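PDB 2WBM: ribosome maturation protein SDO1 homolog from Methanothermobacter thermautotrophicus, which probably binds RNA and takes part in ribosome maturation, as a flexible archaeal member of the SDO1/SBDS family. Local coordinates for residues S233-L238 and V246-I251; K184-I189 and K208-E213; V155-F160 and D164-I169; D26-R31 and A110-Q115. All coordinates share one frame; numbering follows the deposited sequence.

In the fold
Along the chain the contacts run in the order 4, 3, 2, 1, one after another without nesting. Interaction 4 belongs to the N-terminal domain and the start of helix 110-131. Interaction 3 lies in domain II, its centre about 16 Å from that of interaction 4, and the two touch where P159 CB packs 4.0 Å from R113 O. Interactions 1 and 2 share the C-terminal domain, with centres about 10 Å apart, and meet in one sheet where strands 181-191 and 247-250 pair. Their centres lie more than 40 Å from interaction 4, across the chain's centre. This extended layout of domains is consistent with the conformational flexibility reported for the protein.

Interaction 1: residues S233-L238 and V246-I251; sequences SFYQKL and VETRLI
Y235 turns its ring to T248 and V246 with CG anti to the backbone N (chi1 178°), which carries the phenol off helix 231-241. T248 places OG1 between its backbone N and carbonyl carbon (chi1 69°), and this brings the hydroxyl up to the ring. OG1 lies 3.4 Å from Y235 CD1 in an oblique approach. It is a van der Waals contact; the hydroxyl is hydrogen-bonded to a bound glycerol, probably from the crystallisation liquor. T248 CG2 comes to the ring edge, in plane, 3.8 Å from Y235 CD1. One water joins the two segments at the polar end of the ring. It lies 2.8 Å from Y235 OH and donates a hydrogen bond of 2.9 Å to V246 O. V246 touches both ring and helix. Its CG1 is 4.3 Å from Y235 CE1, and its CG2 is 4.3 Å from L238 CB. L238 CD1 also meets T248 CG2. Further in, L238 and T248 both pack on I189 of strand 181-191. The exposed phenol and its water border a buried layer. The arrangement is a helix packed on the antiparallel sheet of an alpha+beta domain with a ferredoxin-like beta-alpha-beta-beta-alpha-beta order, here the C-terminal SBDS domain.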
loop_
_atom_site.group_PDB
_atom_site.type_symbol
_atom_site.label_atom_id
_atom_site.label_comp_id
_atom_site.label_asym_id
_atom_site.label_seq_id
_atom_site.Cartn_x
_atom_site.Cartn_y
_atom_site.Cartn_z
ATOM N N SER A 233 -18.604 -4.977 -6.297
ATOM C CA SER A 233 -18.602 -3.540 -6.024
ATOM C C SER A 233 -18.813 -2.744 -7.316
ATOM O O SER A 233 -19.512 -1.731 -7.340
ATOM C CB SER A 233 -17.285 -3.136 -5.353
ATOM O OG SER A 233 -17.161 -1.731 -5.269
ATOM N N PHE A 234 -18.186 -3.220 -8.388
ATOM C CA PHE A 234 -18.278 -2.586 -9.708
ATOM C C PHE A 234 -19.714 -2.609 -10.203
ATOM O O PHE A 234 -20.256 -1.574 -10.625
ATOM C CB PHE A 234 -17.364 -3.309 -10.695
ATOM C CG PHE A 234 -17.243 -2.637 -12.050
ATOM C CD1 PHE A 234 -17.005 -1.267 -12.154
ATOM C CD2 PHE A 234 -17.336 -3.389 -13.216
ATOM C CE1 PHE A 234 -16.862 -0.652 -13.413
ATOM C CE2 PHE A 234 -17.197 -2.778 -14.487
ATOM C CZ PHE A 234 -16.948 -1.409 -14.576
ATOM N N TYR A 235 -20.334 -3.785 -10.133
ATOM C CA TYR A 235 -21.724 -3.918 -10.528
ATOM C C TYR A 235 -22.612 -2.998 -9.679
ATOM O O TYR A 235 -23.484 -2.301 -10.210
ATOM C CB TYR A 235 -22.215 -5.370 -10.432
ATOM C CG TYR A 235 -23.675 -5.459 -10.812
ATOM C CD1 TYR A 235 -24.060 -5.436 -12.155
ATOM C CD2 TYR A 235 -24.677 -5.490 -9.835
ATOM C CE1 TYR A 235 -25.398 -5.478 -12.517
ATOM C CE2 TYR A 235 -26.024 -5.530 -10.191
ATOM C CZ TYR A 235 -26.370 -5.521 -11.536
ATOM O OH TYR A 235 -27.689 -5.562 -11.911
ATOM N N GLN A 236 -22.392 -3.003 -8.363
ATOM C CA GLN A 236 -23.202 -2.196 -7.456
ATOM C C GLN A 236 -23.121 -0.701 -7.788
ATOM O O GLN A 236 -24.154 -0.024 -7.817
ATOM C CB GLN A 236 -22.816 -2.449 -5.996
ATOM C CG GLN A 236 -23.838 -1.965 -4.986
ATOM C CD GLN A 236 -23.547 -2.472 -3.586
ATOM O OE1 GLN A 236 -22.392 -2.718 -3.229
ATOM N NE2 GLN A 236 -24.596 -2.633 -2.781
ATOM N N LYS A 237 -21.913 -0.194 -8.039
ATOM C CA LYS A 237 -21.737 1.236 -8.333
ATOM C C LYS A 237 -22.385 1.625 -9.651
ATOM O O LYS A 237 -23.014 2.682 -9.747
ATOM C CB LYS A 237 -20.258 1.656 -8.326
ATOM C CG LYS A 237 -19.627 1.687 -6.926
ATOM C CD LYS A 237 -20.179 2.802 -6.041
ATOM C CE LYS A 237 -19.747 2.597 -4.593
ATOM N NZ LYS A 237 -20.326 3.615 -3.666
ATOM N N LEU A 238 -22.243 0.758 -10.651
ATOM C CA LEU A 238 -22.833 0.992 -11.966
ATOM C C LEU A 238 -24.359 0.955 -11.888
ATOM O O LEU A 238 -25.046 1.800 -12.478
ATOM C CB LEU A 238 -22.325 -0.036 -12.983
ATOM C CG LEU A 238 -20.883 0.086 -13.475
ATOM C CD1 LEU A 238 -20.521 -1.154 -14.298
ATOM C CD2 LEU A 238 -20.684 1.373 -14.269
ATOM N N VAL A 246 -28.462 -1.055 -16.444
ATOM C CA VAL A 246 -27.132 -1.546 -16.805
ATOM C C VAL A 246 -27.195 -3.053 -17.015
ATOM O O VAL A 246 -27.986 -3.758 -16.373
ATOM C CB VAL A 246 -26.050 -1.178 -15.735
ATOM C CG1 VAL A 246 -26.407 -1.731 -14.345
ATOM C CG2 VAL A 246 -24.659 -1.656 -16.162
ATOM N N GLU A 247 -26.362 -3.532 -17.926
ATOM C CA GLU A 247 -26.220 -4.947 -18.175
ATOM C C GLU A 247 -24.726 -5.237 -18.097
ATOM O O GLU A 247 -23.917 -4.496 -18.657
ATOM C CB GLU A 247 -26.778 -5.237 -19.565
ATOM C CG GLU A 247 -26.660 -6.657 -20.049
ATOM C CD GLU A 247 -27.203 -6.812 -21.469
ATOM O OE1 GLU A 247 -28.262 -6.210 -21.770
ATOM O OE2 GLU A 247 -26.571 -7.526 -22.282
ATOM N N THR A 248 -24.343 -6.273 -17.358
ATOM C CA THR A 248 -22.926 -6.631 -17.253
ATOM C C THR A 248 -22.730 -8.128 -17.450
ATOM O O THR A 248 -23.633 -8.920 -17.175
ATOM C CB THR A 248 -22.288 -6.224 -15.890
ATOM O OG1 THR A 248 -22.827 -7.039 -14.840
ATOM C CG2 THR A 248 -22.500 -4.742 -15.574
ATOM N N ARG A 249 -21.552 -8.513 -17.936
ATOM C CA ARG A 249 -21.193 -9.924 -18.007
ATOM C C ARG A 249 -19.693 -10.051 -18.002
ATOM O O ARG A 249 -18.995 -9.134 -18.437
ATOM C CB ARG A 249 -21.786 -10.605 -19.251
ATOM C CG ARG A 249 -21.198 -10.132 -20.572
ATOM C CD ARG A 249 -21.645 -11.023 -21.731
ATOM N NE ARG A 249 -20.977 -10.607 -22.961
ATOM C CZ ARG A 249 -21.453 -9.693 -23.796
ATOM N NH1 ARG A 249 -22.633 -9.113 -23.564
ATOM N NH2 ARG A 249 -20.760 -9.371 -24.887
ATOM N N LEU A 250 -19.201 -11.179 -17.504
ATOM C CA LEU A 250 -17.777 -11.486 -17.565
ATOM C C LEU A 250 -17.420 -11.946 -18.957
ATOM O O LEU A 250 -18.151 -12.727 -19.558
ATOM C CB LEU A 250 -17.412 -12.599 -16.577
ATOM C CG LEU A 250 -17.308 -12.236 -15.100
ATOM C CD1 LEU A 250 -16.978 -13.494 -14.286
ATOM C CD2 LEU A 250 -16.261 -11.152 -14.868
ATOM N N ILE A 251 -16.283 -11.492 -19.466
ATOM C CA ILE A 251 -15.981 -11.727 -20.866
ATOM C C ILE A 251 -15.641 -13.171 -21.194
ATOM O O ILE A 251 -14.761 -13.777 -20.571
ATOM C CB ILE A 251 -14.964 -10.712 -21.433
ATOM C CG1 ILE A 251 -15.732 -9.447 -21.824
ATOM C CG2 ILE A 251 -14.155 -11.312 -22.593
ATOM C CD1 ILE A 251 -15.181 -8.711 -22.999
HETATM O O HOH W 1 -28.298 -6.043 -14.567
#

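Interaction 2: residues K184-I189 and K208-E213; sequences KVRVAI and KITNEE
R186 lays its guanidinium against T210, and this face-on packing is the close part of the contact. T210 CG2 sits over the centre of the flat group, 3.7 Å from R186 CZ. T210 OG1 is over one face as well, 3.6 Å from R186 NH1, but makes no hydrogen bond to it. The arginine reaches across on a nearly straight chain (chi2 -168°, chi3 -173°). R186 NE makes a salt bridge to E225 of strand 220-227, which probably helps hold the plane beside the threonine. The other part is looser. N211 ND2 comes only within 4.3 Å of R186 NH1, at an oblique angle. The amide instead gives a weak hydrogen bond of 2.9 Å to T210 OG1, bent to 118°. R186 and N211 are both exposed, so this is a surface contact with little buried area. The backbones do not pair directly: the nearest CA atoms, of R186 and T210, are 8.7 Å apart. Strand 220-227 pairs with both strands and separates them in the sheet. T210 and N211 both face V223 on that middle strand, and together they form a classic beta bulge.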
loop_
_atom_site.group_PDB
_atom_site.type_symbol
_atom_site.label_atom_id
_atom_site.label_comp_id
_atom_site.label_asym_id
_atom_site.label_seq_id
_atom_site.Cartn_x
_atom_site.Cartn_y
_atom_site.Cartn_z
ATOM N N LYS A 184 -6.848 -10.173 -12.731
ATOM C CA LYS A 184 -7.703 -9.157 -13.303
ATOM C C LYS A 184 -8.769 -9.894 -14.102
ATOM O O LYS A 184 -8.524 -10.997 -14.595
ATOM C CB LYS A 184 -6.934 -8.221 -14.245
ATOM C CG LYS A 184 -5.679 -7.588 -13.664
ATOM C CD LYS A 184 -5.968 -6.528 -12.613
ATOM C CE LYS A 184 -4.638 -5.983 -12.050
ATOM N NZ LYS A 184 -4.809 -5.114 -10.848
ATOM N N VAL A 185 -9.953 -9.305 -14.190
ATOM C CA VAL A 185 -11.022 -9.862 -15.025
ATOM C C VAL A 185 -11.527 -8.782 -15.961
ATOM O O VAL A 185 -11.348 -7.588 -15.696
ATOM C CB VAL A 185 -12.196 -10.436 -14.203
ATOM C CG1 VAL A 185 -11.697 -11.508 -13.216
ATOM C CG2 VAL A 185 -12.950 -9.331 -13.484
ATOM N N ARG A 186 -12.144 -9.201 -17.060
ATOM C CA ARG A 186 -12.718 -8.246 -18.015
ATOM C C ARG A 186 -14.227 -8.365 -17.999
ATOM O O ARG A 186 -14.767 -9.466 -18.085
ATOM C CB ARG A 186 -12.152 -8.478 -19.424
ATOM C CG ARG A 186 -10.738 -7.892 -19.570
ATOM C CD ARG A 186 -10.244 -7.830 -21.012
ATOM N NE ARG A 186 -8.839 -7.410 -21.049
ATOM C CZ ARG A 186 -8.177 -7.025 -22.142
ATOM N NH1 ARG A 186 -8.784 -6.990 -23.324
ATOM N NH2 ARG A 186 -6.898 -6.668 -22.052
ATOM N N VAL A 187 -14.894 -7.223 -17.857
ATOM C CA VAL A 187 -16.333 -7.174 -17.755
ATOM C C VAL A 187 -16.846 -6.340 -18.914
ATOM O O VAL A 187 -16.344 -5.244 -19.157
ATOM C CB VAL A 187 -16.746 -6.483 -16.434
ATOM C CG1 VAL A 187 -18.266 -6.400 -16.323
ATOM C CG2 VAL A 187 -16.119 -7.231 -15.208
ATOM N N ALA A 188 -17.837 -6.856 -19.629
ATOM C CA ALA A 188 -18.482 -6.079 -20.679
ATOM C C ALA A 188 -19.715 -5.450 -20.057
ATOM O O ALA A 188 -20.534 -6.138 -19.411
ATOM C CB ALA A 188 -18.875 -6.974 -21.853
ATOM N N ILE A 189 -19.845 -4.142 -20.223
ATOM C CA ILE A 189 -21.014 -3.454 -19.690
ATOM C C ILE A 189 -21.769 -2.794 -20.829
ATOM O O ILE A 189 -21.187 -2.465 -21.868
ATOM C CB ILE A 189 -20.630 -2.405 -18.598
ATOM C CG1 ILE A 189 -19.972 -1.162 -19.223
ATOM C CG2 ILE A 189 -19.691 -3.027 -17.550
ATOM C CD1 ILE A 189 -19.733 -0.022 -18.240
ATOM N N LYS A 208 -9.649 -0.085 -16.177
ATOM C CA LYS A 208 -9.256 0.543 -17.433
ATOM C C LYS A 208 -10.135 0.033 -18.559
ATOM O O LYS A 208 -10.366 -1.170 -18.667
ATOM C CB LYS A 208 -7.798 0.228 -17.769
ATOM C CG LYS A 208 -6.780 0.603 -16.681
ATOM C CD LYS A 208 -6.751 2.105 -16.428
ATOM C CE LYS A 208 -5.793 2.451 -15.301
ATOM N NZ LYS A 208 -5.794 3.916 -15.053
ATOM N N ILE A 209 -10.610 0.954 -19.391
ATOM C CA ILE A 209 -11.408 0.585 -20.576
ATOM C C ILE A 209 -10.486 0.061 -21.663
ATOM O O ILE A 209 -9.578 0.772 -22.114
ATOM C CB ILE A 209 -12.215 1.805 -21.089
ATOM C CG1 ILE A 209 -13.195 2.256 -20.011
ATOM C CG2 ILE A 209 -12.921 1.474 -22.434
ATOM C CD1 ILE A 209 -13.844 3.608 -20.303
ATOM N N THR A 210 -10.704 -1.188 -22.078
ATOM C CA THR A 210 -9.870 -1.795 -23.126
ATOM C C THR A 210 -10.537 -1.655 -24.500
ATOM O O THR A 210 -9.876 -1.650 -25.522
ATOM C CB THR A 210 -9.588 -3.281 -22.827
ATOM O OG1 THR A 210 -10.821 -4.010 -22.791
ATOM C CG2 THR A 210 -8.867 -3.423 -21.480
ATOM N N ASN A 211 -11.864 -1.591 -24.498
ATOM C CA ASN A 211 -12.635 -1.432 -25.727
ATOM C C ASN A 211 -13.931 -0.716 -25.371
ATOM O O ASN A 211 -14.488 -0.896 -24.283
ATOM C CB ASN A 211 -12.972 -2.790 -26.407
ATOM C CG ASN A 211 -11.787 -3.697 -26.587
ATOM O OD1 ASN A 211 -11.170 -3.783 -27.686
ATOM N ND2 ASN A 211 -11.464 -4.421 -25.542
ATOM N N GLU A 212 -14.428 0.109 -26.289
ATOM C CA GLU A 212 -15.730 0.726 -26.104
ATOM C C GLU A 212 -16.331 1.058 -27.443
ATOM O O GLU A 212 -15.606 1.400 -28.372
ATOM C CB GLU A 212 -15.650 1.976 -25.209
ATOM C CG GLU A 212 -14.566 3.006 -25.571
ATOM C CD GLU A 212 -14.918 3.852 -26.786
ATOM O OE1 GLU A 212 -14.021 4.098 -27.628
ATOM O OE2 GLU A 212 -16.084 4.255 -26.909
ATOM N N GLU A 213 -17.647 0.900 -27.552
ATOM C CA GLU A 213 -18.334 1.055 -28.832
ATOM C C GLU A 213 -19.720 1.604 -28.638
ATOM O O GLU A 213 -20.552 1.009 -27.935
ATOM C CB GLU A 213 -18.465 -0.291 -29.566
ATOM C CG GLU A 213 -17.212 -0.793 -30.246
ATOM C CD GLU A 213 -16.780 0.090 -31.394
ATOM O OE1 GLU A 213 -17.617 0.435 -32.242
ATOM O OE2 GLU A 213 -15.590 0.426 -31.446
#

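Interaction 3: residues V155-F160 and D164-I169; sequences VHVDPF and DEQVNI
Q166 grips the backbone of D158 with both ends of its side-chain amide. D158 N donates to Q166 OE1 over 2.9 Å, with an angle of 157° at the hydrogen. Q166 NE2 returns a bond of 2.8 Å to D158 O. Each donor is tilted 27° from the plane of the carbonyl it meets. The first torsion of the glutamine (chi1 -62°) swings CG to the side of its own backbone N and starts the side chain toward the loop. Its NE2 has a second acceptor, K161 O, so the amide also ties in the turn that leads to helix 163-174. The D158 carboxylate folds back on its own chain. OD2 accepts from F160 N at 2.8 Å, met from above the carboxylate plane, and this closes an Asx turn. K161 N also bonds to OD2. Side-chain packing on the amide comes from D158 CB, 3.6 Å from Q166 OE1, and V157 CG1, 3.7 Å from the same oxygen. The V157 and Q166 side chains cross at about a right angle, and I124 of helix 110-131 touches both. The buried amide is therefore satisfied on both of its polar atoms. The paired bonds fix its rotation and let one side chain hold loop 155-160 to the following helix.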
loop_
_atom_site.group_PDB
_atom_site.type_symbol
_atom_site.label_atom_id
_atom_site.label_comp_id
_atom_site.label_asym_id
_atom_site.label_seq_id
_atom_site.Cartn_x
_atom_site.Cartn_y
_atom_site.Cartn_z
ATOM N N VAL A 155 -1.132 -15.273 10.653
ATOM C CA VAL A 155 -0.360 -14.200 10.052
ATOM C C VAL A 155 -0.077 -13.100 11.074
ATOM O O VAL A 155 -0.993 -12.617 11.744
ATOM C CB VAL A 155 -1.108 -13.604 8.813
ATOM C CG1 VAL A 155 -0.424 -12.342 8.334
ATOM C CG2 VAL A 155 -1.206 -14.646 7.692
ATOM N N HIS A 156 1.195 -12.720 11.193
ATOM C CA HIS A 156 1.590 -11.555 11.974
ATOM C C HIS A 156 1.923 -10.427 11.011
ATOM O O HIS A 156 2.854 -10.547 10.221
ATOM C CB HIS A 156 2.809 -11.878 12.851
ATOM C CG HIS A 156 2.567 -12.977 13.843
ATOM N ND1 HIS A 156 2.763 -14.309 13.541
ATOM C CD2 HIS A 156 2.149 -12.943 15.130
ATOM C CE1 HIS A 156 2.475 -15.048 14.598
ATOM N NE2 HIS A 156 2.103 -14.244 15.578
ATOM N N VAL A 157 1.153 -9.344 11.066
ATOM C CA VAL A 157 1.395 -8.182 10.226
ATOM C C VAL A 157 2.544 -7.349 10.836
ATOM O O VAL A 157 2.580 -7.128 12.047
ATOM C CB VAL A 157 0.097 -7.348 10.047
ATOM C CG1 VAL A 157 0.371 -5.972 9.437
ATOM C CG2 VAL A 157 -0.926 -8.120 9.193
ATOM N N ASP A 158 3.490 -6.939 9.997
ATOM C CA ASP A 158 4.601 -6.089 10.441
ATOM C C ASP A 158 4.144 -4.641 10.520
ATOM O O ASP A 158 3.421 -4.172 9.640
ATOM C CB ASP A 158 5.763 -6.191 9.458
ATOM C CG ASP A 158 7.035 -5.595 10.011
ATOM O OD1 ASP A 158 7.681 -6.291 10.817
ATOM O OD2 ASP A 158 7.371 -4.435 9.671
ATOM N N PRO A 159 4.594 -3.898 11.555
ATOM C CA PRO A 159 4.240 -2.479 11.638
ATOM C C PRO A 159 4.881 -1.604 10.540
ATOM O O PRO A 159 4.317 -0.568 10.177
ATOM C CB PRO A 159 4.804 -2.066 13.009
ATOM C CG PRO A 159 5.935 -3.059 13.255
ATOM C CD PRO A 159 5.367 -4.346 12.733
ATOM N N PHE A 160 6.039 -2.013 10.015
ATOM C CA PHE A 160 6.866 -1.101 9.215
ATOM C C PHE A 160 6.932 -1.419 7.721
ATOM O O PHE A 160 6.877 -0.505 6.887
ATOM C CB PHE A 160 8.284 -1.012 9.804
ATOM C CG PHE A 160 9.201 -0.065 9.061
ATOM C CD1 PHE A 160 9.067 1.318 9.206
ATOM C CD2 PHE A 160 10.196 -0.556 8.211
ATOM C CE1 PHE A 160 9.899 2.200 8.515
ATOM C CE2 PHE A 160 11.041 0.311 7.521
ATOM C CZ PHE A 160 10.897 1.703 7.677
ATOM N N ASP A 164 2.482 -3.039 0.189
ATOM C CA ASP A 164 2.834 -3.742 -1.054
ATOM C C ASP A 164 3.657 -5.006 -0.824
ATOM O O ASP A 164 3.308 -6.074 -1.340
ATOM C CB ASP A 164 3.570 -2.810 -2.022
ATOM C CG ASP A 164 2.635 -1.862 -2.741
ATOM O OD1 ASP A 164 1.417 -2.140 -2.789
ATOM O OD2 ASP A 164 3.122 -0.836 -3.260
ATOM N N GLU A 165 4.743 -4.892 -0.055
ATOM C CA GLU A 165 5.569 -6.054 0.250
ATOM C C GLU A 165 4.814 -7.090 1.075
ATOM O O GLU A 165 4.905 -8.292 0.814
ATOM C CB GLU A 165 6.864 -5.659 0.959
ATOM C CG GLU A 165 7.870 -6.800 1.021
ATOM C CD GLU A 165 8.953 -6.610 2.070
ATOM O OE1 GLU A 165 8.950 -5.576 2.779
ATOM O OE2 GLU A 165 9.810 -7.511 2.182
ATOM N N GLN A 166 4.054 -6.639 2.064
ATOM C CA GLN A 166 3.363 -7.575 2.934
ATOM C C GLN A 166 2.213 -8.295 2.248
ATOM O O GLN A 166 1.913 -9.438 2.586
ATOM C CB GLN A 166 2.857 -6.890 4.190
ATOM C CG GLN A 166 3.962 -6.310 5.058
ATOM C CD GLN A 166 3.485 -6.083 6.470
ATOM O OE1 GLN A 166 3.128 -7.030 7.171
ATOM N NE2 GLN A 166 3.488 -4.826 6.906
ATOM N N VAL A 167 1.568 -7.629 1.290
ATOM C CA VAL A 167 0.468 -8.273 0.569
ATOM C C VAL A 167 0.938 -9.602 -0.034
ATOM O O VAL A 167 0.256 -10.620 0.094
ATOM C CB VAL A 167 -0.118 -7.331 -0.506
ATOM C CG1 VAL A 167 -0.849 -8.122 -1.596
ATOM C CG2 VAL A 167 -1.038 -6.308 0.152
ATOM N N ASN A 168 2.103 -9.597 -0.677
ATOM C CA ASN A 168 2.642 -10.826 -1.275
ATOM C C ASN A 168 3.016 -11.905 -0.250
ATOM O O ASN A 168 2.796 -13.092 -0.486
ATOM C CB ASN A 168 3.835 -10.521 -2.181
ATOM C CG ASN A 168 3.450 -9.670 -3.386
ATOM O OD1 ASN A 168 2.323 -9.743 -3.895
ATOM N ND2 ASN A 168 4.391 -8.855 -3.845
ATOM N N ILE A 169 3.593 -11.484 0.875
ATOM C CA ILE A 169 3.896 -12.391 1.992
ATOM C C ILE A 169 2.611 -13.023 2.542
ATOM O O ILE A 169 2.515 -14.245 2.706
ATOM C CB ILE A 169 4.628 -11.640 3.135
ATOM C CG1 ILE A 169 5.999 -11.143 2.647
ATOM C CG2 ILE A 169 4.773 -12.538 4.379
ATOM C CD1 ILE A 169 6.705 -10.175 3.608
#

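Interaction 4: residues D26-R31 and A110-Q115; sequences DAVIAR and AEQRRQ
This contact joins the lead-in to strand 28-34, in the three-stranded antiparallel sheet of the N-terminal domain, to the first turns of helix 110-131. Q112 reaches from the helix to A27. Q112 NE2 donates to A27 O at 2.8 Å, with an angle of 148° at the hydrogen. The acceptor lies in the plane of the glutamine amide, but NE2 stands above the carbonyl plane of A27. NE2 also donates to E25 O, in the loop that leads to the strand. The stretched-out side chain of Q112 (chi2 175°) carries NE2 to A27 O. V28 CG1 packs against the amide, 3.8 Å from Q112 OE1 and obliquely set. A27 O has a second donor, NH2 of R74, so two side chains meet on one carbonyl. The neutral side chain of Q112 thus bonds the helix to the lead-in of strand 28-34, and its two carbonyl acceptors fix the placing of NE2.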
loop_
_atom_site.group_PDB
_atom_site.type_symbol
_atom_site.label_atom_id
_atom_site.label_comp_id
_atom_site.label_asym_id
_atom_site.label_seq_id
_atom_site.Cartn_x
_atom_site.Cartn_y
_atom_site.Cartn_z
ATOM N N ASP A 26 4.161 11.131 14.646
ATOM C CA ASP A 26 4.192 10.009 13.728
ATOM C C ASP A 26 5.615 9.636 13.320
ATOM O O ASP A 26 5.828 8.520 12.844
ATOM C CB ASP A 26 3.320 10.279 12.488
ATOM C CG ASP A 26 1.853 9.881 12.683
ATOM O OD1 ASP A 26 1.126 9.856 11.668
ATOM O OD2 ASP A 26 1.413 9.595 13.821
ATOM N N ALA A 27 6.586 10.533 13.537
ATOM C CA ALA A 27 7.978 10.235 13.210
ATOM C C ALA A 27 8.451 9.058 14.030
ATOM O O ALA A 27 8.109 8.943 15.205
ATOM C CB ALA A 27 8.900 11.429 13.448
ATOM N N VAL A 28 9.250 8.206 13.397
ATOM C CA VAL A 28 9.864 7.061 14.063
ATOM C C VAL A 28 11.366 7.293 14.026
ATOM O O VAL A 28 11.845 8.246 13.392
ATOM C CB VAL A 28 9.433 5.699 13.404
ATOM C CG1 VAL A 28 7.905 5.562 13.420
ATOM C CG2 VAL A 28 9.963 5.593 11.954
ATOM N N ILE A 29 12.107 6.459 14.732
ATOM C CA ILE A 29 13.540 6.598 14.783
ATOM C C ILE A 29 14.204 5.536 13.920
ATOM O O ILE A 29 13.833 4.359 13.995
ATOM C CB ILE A 29 13.996 6.471 16.249
ATOM C CG1 ILE A 29 13.560 7.728 17.018
ATOM C CG2 ILE A 29 15.524 6.245 16.329
ATOM C CD1 ILE A 29 13.641 7.576 18.532
ATOM N N ALA A 30 15.143 5.950 13.075
ATOM C CA ALA A 30 16.049 5.001 12.430
ATOM C C ALA A 30 17.371 5.085 13.179
ATOM O O ALA A 30 17.900 6.182 13.406
ATOM C CB ALA A 30 16.232 5.331 10.932
ATOM N N ARG A 31 17.883 3.936 13.584
ATOM C CA ARG A 31 19.036 3.846 14.475
ATOM C C ARG A 31 20.124 2.987 13.839
ATOM O O ARG A 31 19.836 1.935 13.268
ATOM C CB ARG A 31 18.593 3.168 15.781
ATOM C CG ARG A 31 19.726 2.863 16.741
ATOM C CD ARG A 31 19.211 2.121 17.931
ATOM N NE ARG A 31 18.399 2.973 18.803
ATOM C CZ ARG A 31 17.612 2.522 19.783
ATOM N NH1 ARG A 31 17.513 1.214 20.057
ATOM N NH2 ARG A 31 16.937 3.391 20.529
ATOM N N ALA A 110 5.431 1.814 21.782
ATOM C CA ALA A 110 4.384 0.789 21.873
ATOM C C ALA A 110 3.130 1.244 21.123
ATOM O O ALA A 110 2.512 0.461 20.382
ATOM C CB ALA A 110 4.052 0.486 23.326
ATOM N N GLU A 111 2.754 2.507 21.313
ATOM C CA GLU A 111 1.564 3.014 20.638
ATOM C C GLU A 111 1.725 3.012 19.104
ATOM O O GLU A 111 0.784 2.669 18.378
ATOM C CB GLU A 111 1.182 4.402 21.162
ATOM C CG GLU A 111 -0.093 4.967 20.522
ATOM C CD GLU A 111 -1.343 4.078 20.700
ATOM O OE1 GLU A 111 -1.372 3.175 21.579
ATOM O OE2 GLU A 111 -2.316 4.295 19.942
ATOM N N GLN A 112 2.909 3.382 18.624
ATOM C CA GLN A 112 3.173 3.422 17.183
ATOM C C GLN A 112 3.107 2.033 16.571
ATOM O O GLN A 112 2.499 1.845 15.513
ATOM C CB GLN A 112 4.541 4.036 16.867
ATOM C CG GLN A 112 4.595 5.560 16.987
ATOM C CD GLN A 112 6.006 6.085 16.785
ATOM O OE1 GLN A 112 6.981 5.397 17.090
ATOM N NE2 GLN A 112 6.121 7.311 16.280
ATOM N N ARG A 113 3.723 1.062 17.234
ATOM C CA ARG A 113 3.640 -0.313 16.746
ATOM C C ARG A 113 2.188 -0.796 16.652
ATOM O O ARG A 113 1.812 -1.400 15.632
ATOM C CB ARG A 113 4.466 -1.273 17.611
ATOM C CG ARG A 113 4.492 -2.702 17.008
ATOM C CD ARG A 113 5.288 -3.643 17.899
ATOM N NE ARG A 113 5.526 -4.952 17.286
ATOM C CZ ARG A 113 4.782 -6.041 17.491
ATOM N NH1 ARG A 113 3.705 -6.007 18.276
ATOM N NH2 ARG A 113 5.132 -7.189 16.906
ATOM N N ARG A 114 1.392 -0.532 17.698
ATOM C CA ARG A 114 -0.012 -0.968 17.730
ATOM C C ARG A 114 -0.808 -0.317 16.602
ATOM O O ARG A 114 -1.539 -1.001 15.866
ATOM C CB ARG A 114 -0.680 -0.650 19.077
ATOM C CG ARG A 114 -2.163 -1.035 19.122
ATOM C CD ARG A 114 -2.905 -0.384 20.275
ATOM N NE ARG A 114 -3.225 1.014 20.011
ATOM C CZ ARG A 114 -4.001 1.429 19.011
ATOM N NH1 ARG A 114 -4.520 0.553 18.161
ATOM N NH2 ARG A 114 -4.247 2.721 18.853
ATOM N N GLN A 115 -0.673 0.994 16.467
ATOM C CA GLN A 115 -1.389 1.744 15.443
ATOM C C GLN A 115 -0.973 1.366 14.024
ATOM O O GLN A 115 -1.832 1.226 13.146
ATOM C CB GLN A 115 -1.213 3.238 15.675
ATOM C CG GLN A 115 -1.957 3.735 16.908
ATOM C CD GLN A 115 -2.356 5.199 16.820
ATOM O OE1 GLN A 115 -1.864 6.037 17.579
ATOM N NE2 GLN A 115 -3.255 5.514 15.888
#